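Local coordinates for protein SVS_variant_AS1 (Streptomyces sp. CWA1, PDB 6TJA) that probably cyclises geranylgeranyl diphosphate to spiroviolene, as an engineered ancestral variant of a class I terpene cyclase, at residues 40-45 / 49-54; 208-213 / 281-286. All coordinates share one frame; numbering follows the deposited sequence.

Contact 1: 40-45 / 49-54; sequences GMCASE and AWVIAT
Val-51 meets Met-41 and Cys-42 with a different methyl each, its branched side chain dividing the approach between two neighbouring residues of the loop. With CG1 anti to the backbone N (chi1 175°), that methyl receives the terminal methyl of Met-41, CE to CG1 3.8 Å, while CG2 of Val-51 lies 4.0 Å from SG of Cys-42. The Met-41 chain runs extended until a bend at chi3 (74°) turns CE toward CG1 of Val-51; the two side chains meet at a slant. A flexible thioether suits this place, since Met-41 also packs on Trp-35. The short Cys-42 side chain points toward residues 49-54, and Glu-47 and Arg-48 touch it as well. The segments form a helix-loop-helix connection of the all-helical terpene cyclase fold: residues 40-45 leave helix 25-38 through Gly-40, whose positive phi favours glycine, and enter helix 45-52 after Ser-44, the N-cap residue. Val-51 faces inward from this short helix, also touching Ile-36 and, on helix 70-91, Tyr-81. At the helix start Glu-45 O accepts a nearly straight i to i+4 bond from Ala-49 N, at 3.0 Å. One helical turn separates the two residues, which places CB of Ala-49 3.6 Å from Glu-45 O; a small methyl is unobtrusive on this exposed side, where the Glu-45 carboxylate turns to Arg-48 in a salt bridge through OE1.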
# COMPACT_ATOMS: atom_id res chain seq x y z
N GLY A 40 -25.93 2.85 -6.46
CA GLY A 40 -25.69 4.27 -6.75
C GLY A 40 -24.40 4.44 -7.53
O GLY A 40 -24.02 5.56 -7.84
N MET A 41 -23.72 3.33 -7.84
CA MET A 41 -22.41 3.32 -8.54
C MET A 41 -22.60 3.80 -9.98
O MET A 41 -21.65 4.33 -10.58
CB MET A 41 -21.87 1.90 -8.50
CG MET A 41 -20.49 1.73 -9.08
SD MET A 41 -19.92 0.05 -8.74
CE MET A 41 -20.89 -0.91 -9.89
N CYS A 42 -23.79 3.60 -10.54
CA CYS A 42 -24.10 3.87 -11.97
C CYS A 42 -25.02 5.10 -12.09
O CYS A 42 -26.09 5.13 -11.41
CB CYS A 42 -24.70 2.62 -12.59
SG CYS A 42 -23.55 1.21 -12.59
N ALA A 43 -24.59 6.07 -12.91
CA ALA A 43 -25.29 7.35 -13.21
C ALA A 43 -26.49 7.12 -14.14
O ALA A 43 -27.54 7.76 -13.89
CB ALA A 43 -24.30 8.32 -13.81
N SER A 44 -26.36 6.26 -15.16
CA SER A 44 -27.37 6.00 -16.23
C SER A 44 -27.62 4.50 -16.43
O SER A 44 -26.81 3.68 -15.96
CB SER A 44 -26.96 6.68 -17.51
OG SER A 44 -26.16 5.82 -18.32
N GLU A 45 -28.70 4.13 -17.12
CA GLU A 45 -29.04 2.73 -17.51
C GLU A 45 -27.95 2.16 -18.43
O GLU A 45 -27.61 0.98 -18.26
CB GLU A 45 -30.42 2.69 -18.18
CG GLU A 45 -30.88 1.28 -18.55
CD GLU A 45 -31.14 0.33 -17.38
OE1 GLU A 45 -31.26 0.81 -16.23
OE2 GLU A 45 -31.22 -0.89 -17.62
N ALA A 49 -25.92 -1.43 -17.52
CA ALA A 49 -25.86 -2.54 -18.49
C ALA A 49 -24.39 -2.83 -18.82
O ALA A 49 -24.04 -4.03 -18.97
CB ALA A 49 -26.64 -2.20 -19.73
N TRP A 50 -23.55 -1.80 -18.94
CA TRP A 50 -22.09 -1.98 -19.19
C TRP A 50 -21.49 -2.81 -18.05
O TRP A 50 -20.81 -3.82 -18.34
CB TRP A 50 -21.36 -0.64 -19.37
CG TRP A 50 -19.95 -0.85 -19.82
CD1 TRP A 50 -19.50 -0.95 -21.11
CD2 TRP A 50 -18.80 -1.04 -18.98
NE1 TRP A 50 -18.15 -1.18 -21.13
CE2 TRP A 50 -17.69 -1.24 -19.83
CE3 TRP A 50 -18.59 -1.07 -17.59
CZ2 TRP A 50 -16.40 -1.46 -19.34
CZ3 TRP A 50 -17.32 -1.29 -17.10
CH2 TRP A 50 -16.24 -1.49 -17.97
N VAL A 51 -21.77 -2.45 -16.80
CA VAL A 51 -21.18 -3.13 -15.61
C VAL A 51 -21.71 -4.58 -15.53
O VAL A 51 -20.90 -5.51 -15.34
CB VAL A 51 -21.43 -2.31 -14.33
CG1 VAL A 51 -20.93 -3.04 -13.09
CG2 VAL A 51 -20.77 -0.92 -14.42
N ILE A 52 -23.02 -4.77 -15.68
CA ILE A 52 -23.66 -6.12 -15.70
C ILE A 52 -22.95 -7.00 -16.75
O ILE A 52 -22.56 -8.14 -16.44
CB ILE A 52 -25.18 -5.95 -15.92
CG1 ILE A 52 -25.84 -5.41 -14.66
CG2 ILE A 52 -25.85 -7.24 -16.40
CD1 ILE A 52 -27.27 -4.97 -14.87
N ALA A 53 -22.71 -6.44 -17.93
CA ALA A 53 -22.15 -7.13 -19.10
C ALA A 53 -20.67 -7.49 -18.90
O ALA A 53 -20.14 -8.26 -19.71
CB ALA A 53 -22.33 -6.25 -20.34
N THR A 54 -19.98 -6.96 -17.88
CA THR A 54 -18.64 -7.50 -17.51
C THR A 54 -18.77 -8.98 -17.11
O THR A 54 -17.79 -9.69 -17.34
CB THR A 54 -17.93 -6.74 -16.39
OG1 THR A 54 -18.70 -6.83 -15.18
CG2 THR A 54 -17.66 -5.29 -16.77

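Contact 2: 208-213 / 281-286; sequences MHRPAV and DRVRPG
Ala-212 and Val-283 mark the closest passage of the two backbones, their CA atoms 7.5 Å apart, where the first turn of helix 211-231 lies beside the C-terminal part of helix 258-283. Arg-210 occupies the N-cap position of the first helix, and Pro-211, which has no backbone N-H to give, suits the first turn that follows. Residues 284-286 carry on with helix-like backbone angles. Both helices belong to the all-helical class I terpene cyclase fold, and the contact joins the N-terminal turn of one to the C-terminal part of the other. Val-283 points toward residues 208-213; its CG2 lies against CB of Ala-212 at 3.9 Å, and the small alanine methyl suits a buried place between two helices. The valine's other methyl, CG1, stands anti to the backbone N (chi1 167°) and comes within 4.2 Å of NH1 of Arg-210, approaching the guanidinium obliquely. Arg-210 reaches across from the opposite direction, its chain bent at chi3 (69°), and NH1 donates to a water 2.9 Å away that lies in the guanidinium plane at its edge. That water in turn donates to O of Val-283 at 2.8 Å, so Val-283 O is linked to a cationic side chain, which probably complements the partial negative charge of that carbonyl. Arg-282 NH1 lies 5.2 Å from NH2 of Arg-210; any mutual repulsion is probably eased by the salt bridge of Arg-282 NH2 with Asp-356. Leu-295 of helix 289-309 packs on Val-283, and Pro-143 of the second subunit on Pro-211.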
# COMPACT_ATOMS: atom_id res chain seq x y z
N MET A 208 1.82 -17.00 4.28
CA MET A 208 1.47 -16.00 3.30
C MET A 208 2.62 -15.13 2.88
O MET A 208 2.73 -14.85 1.74
CB MET A 208 0.32 -15.13 3.77
CG MET A 208 -0.27 -14.24 2.70
SD MET A 208 -0.74 -14.97 1.12
CE MET A 208 -2.49 -14.89 1.19
N HIS A 209 3.46 -14.74 3.82
CA HIS A 209 4.57 -13.84 3.55
C HIS A 209 5.91 -14.43 3.09
O HIS A 209 6.81 -13.72 2.87
CB HIS A 209 4.70 -12.80 4.64
CG HIS A 209 3.44 -12.05 4.88
ND1 HIS A 209 2.75 -11.42 3.88
CD2 HIS A 209 2.72 -11.85 6.00
CE1 HIS A 209 1.68 -10.84 4.38
NE2 HIS A 209 1.64 -11.10 5.66
N ARG A 210 5.99 -15.74 3.07
CA ARG A 210 7.10 -16.51 2.45
C ARG A 210 7.42 -15.92 1.08
O ARG A 210 6.54 -15.80 0.22
CB ARG A 210 6.75 -18.00 2.29
CG ARG A 210 6.90 -18.85 3.54
CD ARG A 210 6.42 -20.27 3.26
NE ARG A 210 7.34 -20.91 2.35
CZ ARG A 210 7.17 -22.09 1.76
NH1 ARG A 210 6.06 -22.77 1.93
NH2 ARG A 210 8.12 -22.56 0.95
N PRO A 211 8.69 -15.50 0.86
CA PRO A 211 9.11 -15.00 -0.45
C PRO A 211 8.58 -15.87 -1.61
O PRO A 211 8.09 -15.31 -2.57
CB PRO A 211 10.65 -14.98 -0.26
CG PRO A 211 10.81 -14.53 1.17
CD PRO A 211 9.76 -15.37 1.88
N ALA A 212 8.56 -17.20 -1.45
CA ALA A 212 8.16 -18.16 -2.50
C ALA A 212 6.70 -17.94 -2.88
O ALA A 212 6.40 -17.95 -4.05
CB ALA A 212 8.40 -19.56 -2.04
N VAL A 213 5.84 -17.71 -1.90
CA VAL A 213 4.38 -17.52 -2.06
C VAL A 213 4.12 -16.11 -2.61
O VAL A 213 3.22 -15.95 -3.45
CB VAL A 213 3.66 -17.74 -0.73
CG1 VAL A 213 2.18 -17.38 -0.82
CG2 VAL A 213 3.83 -19.17 -0.26
N ASP A 281 5.19 -26.35 -8.04
CA ASP A 281 5.42 -27.81 -7.85
C ASP A 281 6.40 -28.02 -6.69
O ASP A 281 6.28 -29.04 -6.02
CB ASP A 281 5.80 -28.47 -9.18
CG ASP A 281 4.60 -28.72 -10.09
OD1 ASP A 281 3.47 -28.33 -9.71
OD2 ASP A 281 4.79 -29.30 -11.18
N ARG A 282 7.29 -27.07 -6.41
CA ARG A 282 8.28 -27.18 -5.31
C ARG A 282 7.60 -26.82 -3.98
O ARG A 282 7.91 -27.43 -2.95
CB ARG A 282 9.49 -26.31 -5.67
CG ARG A 282 10.49 -26.11 -4.55
CD ARG A 282 11.80 -25.51 -5.06
NE ARG A 282 11.91 -24.05 -5.07
CZ ARG A 282 11.80 -23.24 -3.99
NH1 ARG A 282 11.48 -23.71 -2.79
NH2 ARG A 282 11.97 -21.94 -4.13
N VAL A 283 6.66 -25.89 -3.99
CA VAL A 283 6.03 -25.33 -2.76
C VAL A 283 4.82 -26.17 -2.35
O VAL A 283 4.56 -26.28 -1.14
CB VAL A 283 5.62 -23.86 -3.02
CG1 VAL A 283 4.70 -23.32 -1.96
CG2 VAL A 283 6.84 -22.98 -3.18
N ARG A 284 4.07 -26.71 -3.31
CA ARG A 284 2.73 -27.28 -3.03
C ARG A 284 2.85 -28.49 -2.09
O ARG A 284 2.07 -28.59 -1.16
CB ARG A 284 1.97 -27.61 -4.31
CG ARG A 284 0.53 -28.07 -4.06
CD ARG A 284 0.42 -29.59 -4.00
NE ARG A 284 0.88 -30.15 -5.28
CZ ARG A 284 0.13 -30.29 -6.38
NH1 ARG A 284 -1.15 -29.94 -6.38
NH2 ARG A 284 0.67 -30.80 -7.48
N PRO A 285 3.78 -29.44 -2.29
CA PRO A 285 3.82 -30.66 -1.48
C PRO A 285 3.85 -30.42 0.03
O PRO A 285 3.12 -31.10 0.73
CB PRO A 285 5.11 -31.35 -1.98
CG PRO A 285 5.18 -30.92 -3.43
CD PRO A 285 4.77 -29.45 -3.38
N GLY A 286 4.60 -29.41 0.48
CA GLY A 286 4.78 -29.08 1.91
C GLY A 286 3.70 -28.15 2.45
O GLY A 286 3.57 -28.05 3.67
O HOH W 1 5.59 -25.57 1.31

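How the contacts relate
Contacts 1 and 2 follow one another along the chain and lie on opposite sides of its centre, each about 20 Å from it; their own centres are about 39 Å apart, and their nearest atoms about 24 Å, so they do not touch. Contact 1 joins near neighbours in sequence, contact 2 residues more than seventy positions apart. Residues 49-54 pack against helix 70-91, which in enzymes of this family carries an aspartate-rich metal-binding motif; Trp-50 touches Asp-88 there, so contact 1 is the one with a direct link to that helix. Residues 208-213, by contrast, adjoin the second subunit through His-209 and Pro-211.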